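PDB 5N1P: peptidoglycan-N-acetylglucosamine deacetylase BC_1974 from Bacillus cereus, which removes the acetyl group from N-acetylglucosamine residues of peptidoglycan by metal-dependent hydrolysis, releasing acetate. Local coordinates for residues 20-25 with 172-177; 44-49 with 87-92; 53-58 with 188-193. All coordinates share one frame; numbering follows the deposited sequence.

Contact 1 (20-25 with 172-177); sequences LNTLKQ and AVPAIL
Helices 16-25 and 167-182 lie next to each other on the outside of the parallel sheet in the NodB homology (CE4) domain, and Thr22 and Leu23 of the first meet Val173, Pro174 and Leu177 of the second. The short segments run nearly parallel, at a crossing angle of -22°, with their axes 10.2 Å apart at the closest approach. At that spacing the backbones stay well separated and side chains bridge the distance. Thr22 has the most surface buried here. Its methyl CG2 points across because it stands anti to the backbone N, while OG1 (chi1 -64°) turns back beside that N and is hydrogen-bonded to the carbonyl O of Glu18, one turn earlier in the same helix. The hydroxyl is thus satisfied within its own helix, and it is the methyl that meets the proline: Thr22 CG2 sits 3.9 Å from CG of Pro174 and 4.1 Å from its CD, the two side chains crossing at about a right angle. The same methyl also reaches Val173 CG1, at 4.2 Å. Val173 CG1, anti to its own backbone nitrogen with chi1 at 170°, is shared by both residues of helix 16-25, since Leu23 CD2 approaches it from the next position, also at 4.2 Å. One turn on from Val173, Leu177 CD1 comes within 4.4 Å of Leu23 CD2. These groups form a small apolar seam of methyls and the proline ring. Helix 167-182 is kinked at Pro174 and Ala175, whose N atoms make no bond to the turn before; the proline N has no proton to give. Beneath the seam, Val173 rests on Phe8 and Leu177 on Leu6, both of strand 2-9; Leu23 leans on Ala30 and His54, and helix 138-152 packs against Ala172, Ala175 and Ile176.

Contact 2 (44-49 with 87-92); sequences DLVKRE and NIIGKS
Ile88 packs on Val46 and Lys47 of helix 43-51, and its two branches divide the work. With CG1 beside the backbone N (chi1 -58°), CD1 ends against the branch point of Val46, 4.0 Å from CB and about as near to both methyls; the two side chains cross at about a right angle. The other branch, CG2, sits against the aliphatic part of Lys47, 4.1 Å from both CB and CE. The lysine chain runs straight out from the helix and then bends at chi3 (-65°) and again at chi4, carrying its amine over toward the end of helix 74-89. There a water joins the segments: it accepts from Lys47 NZ at 2.6 Å and donates to the carbonyl Ile88 O, a leg that is unusually short at 2.5 Å. Ile89 adds a smaller patch, its CG2 lying 4.2 Å from Val46 CG1 and equally far from Lys47 CA. Directly afterwards Gly90, with positive phi, takes the chain out of the helix. The contact therefore joins the last turn of helix 74-89 to the flank of helix 43-51, which packs through Val46 and Glu49 on strand 31-34, through Glu49 on strand 55-58, and through Arg48 and Glu49 on helix 16-25.

Contact 3 (53-58 with 188-193); sequences GHYVGM and EAYHEE
Tyr55 and Tyr190 both hold CG anti to the backbone N (chi1 -173° and 176°), and with the two backbones placed as they are, the side chains run side by side in the same direction. They join strand 55-58 of the parallel sheet in this CE4 (NodB homology) fold to the loop that follows strand 185-187. The rings form a T-shaped, edge-to-face pair with planes at 76°. Tyr190 supplies the edge: its CD2 stands 3.5 Å above the plane of the Tyr55 ring, over the centre. Tyr190 makes a second edge-to-face pair with Trp122, and its hydroxyl is hydrogen-bonded to His195. Nearer the backbone, Tyr190 O touches Tyr55 CB at 3.5 Å. The methyl of Ala189 closes the start of the strand, packing 3.7 Å from both Gly53 O and Tyr55 N. Gly53 itself, with positive phi, is the C-prime residue of the Schellman motif that ends helix 43-51, so Ala189 covers the passage from that helix into the strand. The phenol of Tyr55 is gripped at its far end, where Leu95 N is a further partner and Glu192 OE2 is itself bonded to Lys94 N. Glu192 reaches it with an extended chain, the carboxylate turned steeply against the ring; Tyr55 OH donates at 2.6 Å to Glu192 OE2, which lies at the ring edge in its plane and uses its anti lone pair.

Overall arrangement
Helix 43-51 ties the set together. Contacts 1 and 2, centres 21 Å apart, meet where Leu20 CD1 packs 3.9 Å from Glu49 CG and where Arg48 NH2 probably hydrogen-bonds to Asn21 OD1. Contact 3 lies nearer contact 2, at 12 Å between centres; Glu49 O probably accepts from His54 N, and Lys91 packs on both Tyr55 and Glu192. His54 also meets contact 1, its CD2 lying 3.4 Å from Leu20 CD2. None of the three contains a zinc ligand. The side chain of Tyr55 is about 10 Å from those of zinc-binding His59 and of Asp9, the inferred proton acceptor; that of Val173 is equally far from His163, the inferred proton donor.

Contact 1 (20-25 with 172-177)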
loop_
_atom_site.group_PDB
_atom_site.type_symbol
_atom_site.label_atom_id
_atom_site.label_comp_id
_atom_site.label_asym_id
_atom_site.label_seq_id
_atom_site.Cartn_x
_atom_site.Cartn_y
_atom_site.Cartn_z
ATOM N N LEU A 20 -8.418 -1.223 10.485
ATOM C CA LEU A 20 -9.495 -1.953 9.833
ATOM C C LEU A 20 -10.856 -1.571 10.390
ATOM O O LEU A 20 -11.827 -1.451 9.642
ATOM C CB LEU A 20 -9.272 -3.459 9.968
ATOM C CG LEU A 20 -8.137 -3.968 9.083
ATOM C CD1 LEU A 20 -7.795 -5.397 9.445
ATOM C CD2 LEU A 20 -8.541 -3.871 7.613
ATOM N N ASN A 21 -10.926 -1.363 11.700
ATOM C CA ASN A 21 -12.179 -0.958 12.326
ATOM C C ASN A 21 -12.576 0.443 11.877
ATOM O O ASN A 21 -13.743 0.713 11.610
ATOM C CB ASN A 21 -12.065 -1.036 13.845
ATOM C CG ASN A 21 -11.898 -2.463 14.341
ATOM O OD1 ASN A 21 -12.300 -3.415 13.668
ATOM N ND2 ASN A 21 -11.301 -2.620 15.517
ATOM N N THR A 22 -11.589 1.325 11.757
ATOM C CA THR A 22 -11.839 2.686 11.304
ATOM C C THR A 22 -12.352 2.695 9.863
ATOM O O THR A 22 -13.317 3.392 9.543
ATOM C CB THR A 22 -10.563 3.548 11.430
ATOM O OG1 THR A 22 -10.210 3.653 12.818
ATOM C CG2 THR A 22 -10.784 4.945 10.855
ATOM N N LEU A 23 -11.718 1.904 8.999
ATOM C CA LEU A 23 -12.141 1.813 7.607
ATOM C C LEU A 23 -13.578 1.286 7.501
ATOM O O LEU A 23 -14.390 1.817 6.738
ATOM C CB LEU A 23 -11.178 0.919 6.819
ATOM C CG LEU A 23 -9.774 1.524 6.655
ATOM C CD1 LEU A 23 -8.794 0.490 6.115
ATOM C CD2 LEU A 23 -9.841 2.752 5.749
ATOM N N LYS A 24 -13.892 0.261 8.288
ATOM C CA LYS A 24 -15.229 -0.332 8.281
ATOM C C LYS A 24 -16.294 0.656 8.754
ATOM O O LYS A 24 -17.385 0.716 8.183
ATOM C CB LYS A 24 -15.264 -1.588 9.154
ATOM C CG LYS A 24 -16.606 -2.312 9.129
ATOM C CD LYS A 24 -16.612 -3.507 10.063
ATOM C CE LYS A 24 -15.630 -4.574 9.610
ATOM N NZ LYS A 24 -15.743 -5.809 10.437
ATOM N N GLN A 25 -15.971 1.431 9.785
ATOM C CA GLN A 25 -16.895 2.426 10.340
ATOM C C GLN A 25 -17.213 3.552 9.354
ATOM O O GLN A 25 -18.232 4.237 9.492
ATOM C CB GLN A 25 -16.321 3.001 11.636
ATOM C CG GLN A 25 -16.407 2.035 12.816
ATOM C CD GLN A 25 -15.463 2.392 13.951
ATOM O OE1 GLN A 25 -14.835 3.449 13.940
ATOM N NE2 GLN A 25 -15.363 1.508 14.939
ATOM N N ALA A 172 -4.487 9.425 11.506
ATOM C CA ALA A 172 -4.778 10.449 10.516
ATOM C C ALA A 172 -5.931 10.039 9.608
ATOM O O ALA A 172 -6.528 10.876 8.937
ATOM C CB ALA A 172 -3.521 10.743 9.673
ATOM N N VAL A 173 -6.250 8.752 9.589
ATOM C CA VAL A 173 -7.176 8.252 8.585
ATOM C C VAL A 173 -8.608 8.834 8.696
ATOM O O VAL A 173 -9.176 9.207 7.671
ATOM C CB VAL A 173 -7.179 6.710 8.605
ATOM C CG1 VAL A 173 -8.296 6.155 7.743
ATOM C CG2 VAL A 173 -5.849 6.229 8.065
ATOM N N PRO A 174 -9.177 8.971 9.916
ATOM C CA PRO A 174 -10.512 9.589 9.940
ATOM C C PRO A 174 -10.570 10.979 9.284
ATOM O O PRO A 174 -11.500 11.236 8.517
ATOM C CB PRO A 174 -10.827 9.688 11.439
ATOM C CG PRO A 174 -10.086 8.552 12.029
ATOM C CD PRO A 174 -8.791 8.474 11.250
ATOM N N ALA A 175 -9.591 11.840 9.549
ATOM C CA ALA A 175 -9.584 13.184 8.960
ATOM C C ALA A 175 -9.328 13.153 7.453
ATOM O O ALA A 175 -9.807 14.017 6.715
ATOM C CB ALA A 175 -8.554 14.057 9.645
ATOM N N ILE A 176 -8.549 12.171 7.004
ATOM C CA ILE A 176 -8.297 12.012 5.583
ATOM C C ILE A 176 -9.573 11.579 4.875
ATOM O O ILE A 176 -9.910 12.097 3.809
ATOM C CB ILE A 176 -7.183 10.978 5.316
ATOM C CG1 ILE A 176 -5.822 11.540 5.728
ATOM C CG2 ILE A 176 -7.159 10.577 3.844
ATOM C CD1 ILE A 176 -4.733 10.486 5.765
ATOM N N LEU A 177 -10.277 10.618 5.468
ATOM C CA LEU A 177 -11.519 10.120 4.890
ATOM C C LEU A 177 -12.542 11.250 4.772
ATOM O O LEU A 177 -13.113 11.469 3.704
ATOM C CB LEU A 177 -12.079 8.968 5.727
ATOM C CG LEU A 177 -11.244 7.681 5.698
ATOM C CD1 LEU A 177 -11.767 6.645 6.683
ATOM C CD2 LEU A 177 -11.218 7.098 4.304
#

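Contact 2 (44-49 with 87-92)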
loop_
_atom_site.group_PDB
_atom_site.type_symbol
_atom_site.label_atom_id
_atom_site.label_comp_id
_atom_site.label_asym_id
_atom_site.label_seq_id
_atom_site.Cartn_x
_atom_site.Cartn_y
_atom_site.Cartn_z
ATOM N N ASP A 44 -3.792 -13.769 11.029
ATOM C CA ASP A 44 -5.195 -13.438 11.233
ATOM C C ASP A 44 -5.507 -12.045 10.693
ATOM O O ASP A 44 -6.621 -11.785 10.247
ATOM C CB ASP A 44 -5.573 -13.528 12.713
ATOM C CG ASP A 44 -5.728 -14.964 13.192
ATOM O OD1 ASP A 44 -5.748 -15.879 12.339
ATOM O OD2 ASP A 44 -5.843 -15.176 14.420
ATOM N N LEU A 45 -4.530 -11.142 10.734
ATOM C CA LEU A 45 -4.773 -9.792 10.223
ATOM C C LEU A 45 -4.789 -9.794 8.698
ATOM O O LEU A 45 -5.531 -9.032 8.069
ATOM C CB LEU A 45 -3.720 -8.812 10.741
ATOM C CG LEU A 45 -3.890 -8.467 12.219
ATOM C CD1 LEU A 45 -2.735 -7.608 12.708
ATOM C CD2 LEU A 45 -5.227 -7.764 12.444
ATOM N N VAL A 46 -3.949 -10.633 8.102
ATOM C CA VAL A 46 -3.970 -10.801 6.658
ATOM C C VAL A 46 -5.343 -11.296 6.222
ATOM O O VAL A 46 -5.929 -10.793 5.263
ATOM C CB VAL A 46 -2.885 -11.794 6.177
ATOM C CG1 VAL A 46 -2.968 -11.970 4.669
ATOM C CG2 VAL A 46 -1.491 -11.336 6.610
ATOM N N LYS A 47 -5.860 -12.282 6.947
ATOM C CA LYS A 47 -7.175 -12.842 6.639
ATOM C C LYS A 47 -8.250 -11.773 6.748
ATOM O O LYS A 47 -9.116 -11.635 5.876
ATOM C CB LYS A 47 -7.496 -14.001 7.576
ATOM C CG LYS A 47 -8.771 -14.731 7.207
ATOM C CD LYS A 47 -8.950 -15.982 8.059
ATOM C CE LYS A 47 -7.843 -16.985 7.776
ATOM N NZ LYS A 47 -8.382 -18.365 7.567
ATOM N N ARG A 48 -8.176 -10.993 7.812
ATOM C CA ARG A 48 -9.176 -9.980 8.043
ATOM C C ARG A 48 -9.136 -8.862 6.979
ATOM O O ARG A 48 -10.181 -8.400 6.506
ATOM C CB ARG A 48 -8.996 -9.417 9.449
ATOM C CG ARG A 48 -10.224 -8.778 9.953
ATOM C CD ARG A 48 -10.029 -8.087 11.273
ATOM N NE ARG A 48 -10.917 -6.946 11.231
ATOM C CZ ARG A 48 -10.877 -5.916 12.054
ATOM N NH1 ARG A 48 -10.008 -5.887 13.056
ATOM N NH2 ARG A 48 -11.726 -4.923 11.866
ATOM N N GLU A 49 -7.936 -8.436 6.591
ATOM C CA GLU A 49 -7.797 -7.434 5.530
ATOM C C GLU A 49 -8.533 -7.879 4.273
ATOM O O GLU A 49 -9.352 -7.135 3.720
ATOM C CB GLU A 49 -6.319 -7.176 5.213
ATOM C CG GLU A 49 -5.636 -6.324 6.281
ATOM C CD GLU A 49 -4.126 -6.211 6.111
ATOM O OE1 GLU A 49 -3.580 -6.680 5.089
ATOM O OE2 GLU A 49 -3.492 -5.636 7.023
ATOM N N ASN A 87 -1.178 -18.836 1.073
ATOM C CA ASN A 87 -1.352 -19.906 2.055
ATOM C C ASN A 87 -2.478 -19.599 3.027
ATOM O O ASN A 87 -3.108 -20.502 3.582
ATOM C CB ASN A 87 -0.058 -20.132 2.844
ATOM C CG ASN A 87 1.015 -20.810 2.026
ATOM O OD1 ASN A 87 0.722 -21.560 1.097
ATOM N ND2 ASN A 87 2.273 -20.554 2.373
ATOM N N ILE A 88 -2.698 -18.309 3.255
ATOM C CA ILE A 88 -3.699 -17.855 4.204
ATOM C C ILE A 88 -5.042 -17.619 3.521
ATOM O O ILE A 88 -6.068 -18.133 3.979
ATOM C CB ILE A 88 -3.259 -16.549 4.898
ATOM C CG1 ILE A 88 -1.920 -16.753 5.606
ATOM C CG2 ILE A 88 -4.340 -16.065 5.875
ATOM C CD1 ILE A 88 -1.288 -15.454 6.087
ATOM N N ILE A 89 -5.038 -16.860 2.428
ATOM C CA ILE A 89 -6.316 -16.461 1.829
ATOM C C ILE A 89 -6.724 -17.216 0.558
ATOM O O ILE A 89 -7.822 -16.989 0.026
ATOM C CB ILE A 89 -6.329 -14.940 1.540
ATOM C CG1 ILE A 89 -5.294 -14.558 0.482
ATOM C CG2 ILE A 89 -6.093 -14.165 2.820
ATOM C CD1 ILE A 89 -5.376 -13.078 0.060
ATOM N N GLY A 90 -5.884 -18.128 0.082
ATOM C CA GLY A 90 -6.242 -18.957 -1.064
ATOM C C GLY A 90 -6.202 -18.222 -2.399
ATOM O O GLY A 90 -6.682 -18.724 -3.412
ATOM N N LYS A 91 -5.658 -17.016 -2.385
ATOM C CA LYS A 91 -5.546 -16.201 -3.588
ATOM C C LYS A 91 -4.100 -15.755 -3.721
ATOM O O LYS A 91 -3.485 -15.418 -2.721
ATOM C CB LYS A 91 -6.484 -14.989 -3.503
ATOM C CG LYS A 91 -6.339 -13.971 -4.622
ATOM C CD LYS A 91 -7.079 -12.676 -4.294
ATOM C CE LYS A 91 -6.733 -11.577 -5.303
ATOM N NZ LYS A 91 -7.247 -10.232 -4.914
ATOM N N SER A 92 -3.570 -15.754 -4.943
ATOM C CA SER A 92 -2.220 -15.256 -5.193
ATOM C C SER A 92 -2.303 -13.850 -5.776
ATOM O O SER A 92 -2.642 -13.687 -6.948
ATOM C CB SER A 92 -1.456 -16.176 -6.153
ATOM O OG SER A 92 -1.270 -17.475 -5.598
HETATM O O HOH W 1 -6.875 -19.613 5.798
#

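Contact 3 (53-58 with 188-193)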
loop_
_atom_site.group_PDB
_atom_site.type_symbol
_atom_site.label_atom_id
_atom_site.label_comp_id
_atom_site.label_asym_id
_atom_site.label_seq_id
_atom_site.Cartn_x
_atom_site.Cartn_y
_atom_site.Cartn_z
ATOM N N GLY A 53 -12.807 -6.758 2.414
ATOM C CA GLY A 53 -12.942 -6.086 1.138
ATOM C C GLY A 53 -11.723 -5.326 0.670
ATOM O O GLY A 53 -11.759 -4.652 -0.360
ATOM N N HIS A 54 -10.632 -5.418 1.420
ATOM C CA HIS A 54 -9.438 -4.683 1.046
ATOM C C HIS A 54 -8.559 -5.522 0.153
ATOM O O HIS A 54 -8.625 -6.746 0.173
ATOM C CB HIS A 54 -8.668 -4.249 2.293
ATOM C CG HIS A 54 -9.541 -3.577 3.301
ATOM N ND1 HIS A 54 -10.084 -2.329 3.092
ATOM C CD2 HIS A 54 -10.000 -4.003 4.499
ATOM C CE1 HIS A 54 -10.831 -2.002 4.139
ATOM N NE2 HIS A 54 -10.798 -3.002 4.999
ATOM N N TYR A 55 -7.732 -4.856 -0.634
ATOM C CA TYR A 55 -6.781 -5.584 -1.448
ATOM C C TYR A 55 -5.504 -5.860 -0.656
ATOM O O TYR A 55 -4.951 -4.963 -0.051
ATOM C CB TYR A 55 -6.438 -4.809 -2.721
ATOM C CG TYR A 55 -5.575 -5.637 -3.637
ATOM C CD1 TYR A 55 -4.186 -5.568 -3.554
ATOM C CD2 TYR A 55 -6.138 -6.494 -4.562
ATOM C CE1 TYR A 55 -3.380 -6.345 -4.381
ATOM C CE2 TYR A 55 -5.340 -7.274 -5.408
ATOM C CZ TYR A 55 -3.972 -7.180 -5.311
ATOM O OH TYR A 55 -3.177 -7.940 -6.146
ATOM N N VAL A 56 -5.055 -7.111 -0.681
ATOM C CA VAL A 56 -3.794 -7.494 -0.060
ATOM C C VAL A 56 -2.754 -7.819 -1.130
ATOM O O VAL A 56 -2.929 -8.742 -1.919
ATOM C CB VAL A 56 -3.957 -8.705 0.857
ATOM C CG1 VAL A 56 -2.618 -9.114 1.398
ATOM C CG2 VAL A 56 -4.941 -8.376 1.988
ATOM N N GLY A 57 -1.683 -7.035 -1.147
ATOM C CA GLY A 57 -0.590 -7.233 -2.091
ATOM C C GLY A 57 0.746 -7.356 -1.386
ATOM O O GLY A 57 0.811 -7.430 -0.159
ATOM N N MET A 58 1.821 -7.351 -2.173
ATOM C CA MET A 58 3.147 -7.692 -1.666
ATOM C C MET A 58 4.078 -6.487 -1.554
ATOM O O MET A 58 4.084 -5.625 -2.429
ATOM C CB MET A 58 3.822 -8.725 -2.575
ATOM C CG MET A 58 3.247 -10.136 -2.448
ATOM S SD MET A 58 1.721 -10.405 -3.361
ATOM C CE MET A 58 2.288 -10.033 -5.019
ATOM N N GLU A 188 -11.868 3.281 -2.646
ATOM C CA GLU A 188 -11.900 1.917 -3.149
ATOM C C GLU A 188 -10.583 1.209 -2.947
ATOM O O GLU A 188 -9.522 1.835 -2.840
ATOM C CB GLU A 188 -12.252 1.881 -4.635
ATOM C CG GLU A 188 -13.688 2.287 -4.945
ATOM C CD GLU A 188 -14.111 1.861 -6.335
ATOM O OE1 GLU A 188 -13.291 1.993 -7.268
ATOM O OE2 GLU A 188 -15.261 1.398 -6.496
ATOM N N ALA A 189 -10.669 -0.111 -2.892
ATOM C CA ALA A 189 -9.473 -0.937 -2.925
ATOM C C ALA A 189 -9.001 -1.078 -4.361
ATOM O O ALA A 189 -9.758 -0.864 -5.300
ATOM C CB ALA A 189 -9.742 -2.302 -2.338
ATOM N N TYR A 190 -7.747 -1.462 -4.524
ATOM C CA TYR A 190 -7.267 -1.903 -5.816
ATOM C C TYR A 190 -8.014 -3.126 -6.271
ATOM O O TYR A 190 -8.364 -3.987 -5.486
ATOM C CB TYR A 190 -5.768 -2.198 -5.769
ATOM C CG TYR A 190 -5.193 -2.764 -7.048
ATOM C CD1 TYR A 190 -4.770 -1.919 -8.074
ATOM C CD2 TYR A 190 -5.036 -4.144 -7.221
ATOM C CE1 TYR A 190 -4.227 -2.432 -9.246
ATOM C CE2 TYR A 190 -4.501 -4.663 -8.385
ATOM C CZ TYR A 190 -4.086 -3.799 -9.392
ATOM O OH TYR A 190 -3.548 -4.363 -10.532
ATOM N N HIS A 191 -8.175 -3.206 -7.584
ATOM C CA HIS A 191 -8.930 -4.235 -8.303
ATOM C C HIS A 191 -8.129 -4.765 -9.509
ATOM O O HIS A 191 -7.858 -4.014 -10.442
ATOM C CB HIS A 191 -10.230 -3.532 -8.596
ATOM C CG HIS A 191 -11.195 -3.548 -7.456
ATOM N ND1 HIS A 191 -11.160 -2.659 -6.402
ATOM C CD2 HIS A 191 -12.442 -4.073 -7.449
ATOM C CE1 HIS A 191 -12.242 -2.819 -5.657
ATOM N NE2 HIS A 191 -13.046 -3.670 -6.288
ATOM N N GLU A 192 -7.660 -6.020 -9.391
ATOM C CA GLU A 192 -6.803 -6.623 -10.417
ATOM C C GLU A 192 -7.448 -6.576 -11.802
ATOM O O GLU A 192 -6.776 -6.303 -12.802
ATOM C CB GLU A 192 -6.442 -8.069 -10.070
ATOM C CG GLU A 192 -5.293 -8.192 -9.077
ATOM C CD GLU A 192 -4.963 -9.624 -8.666
ATOM O OE1 GLU A 192 -5.462 -10.586 -9.289
ATOM O OE2 GLU A 192 -4.202 -9.778 -7.688
ATOM N N GLU A 193 -8.751 -6.828 -11.857
ATOM C CA GLU A 193 -9.465 -6.823 -13.128
ATOM C C GLU A 193 -9.651 -5.408 -13.686
ATOM O O GLU A 193 -10.077 -5.239 -14.833
ATOM C CB GLU A 193 -10.829 -7.502 -12.970
ATOM C CG GLU A 193 -11.776 -6.808 -11.983
ATOM C CD GLU A 193 -11.542 -7.200 -10.520
ATOM O OE1 GLU A 193 -10.402 -7.565 -10.155
ATOM O OE2 GLU A 193 -12.511 -7.146 -9.731
#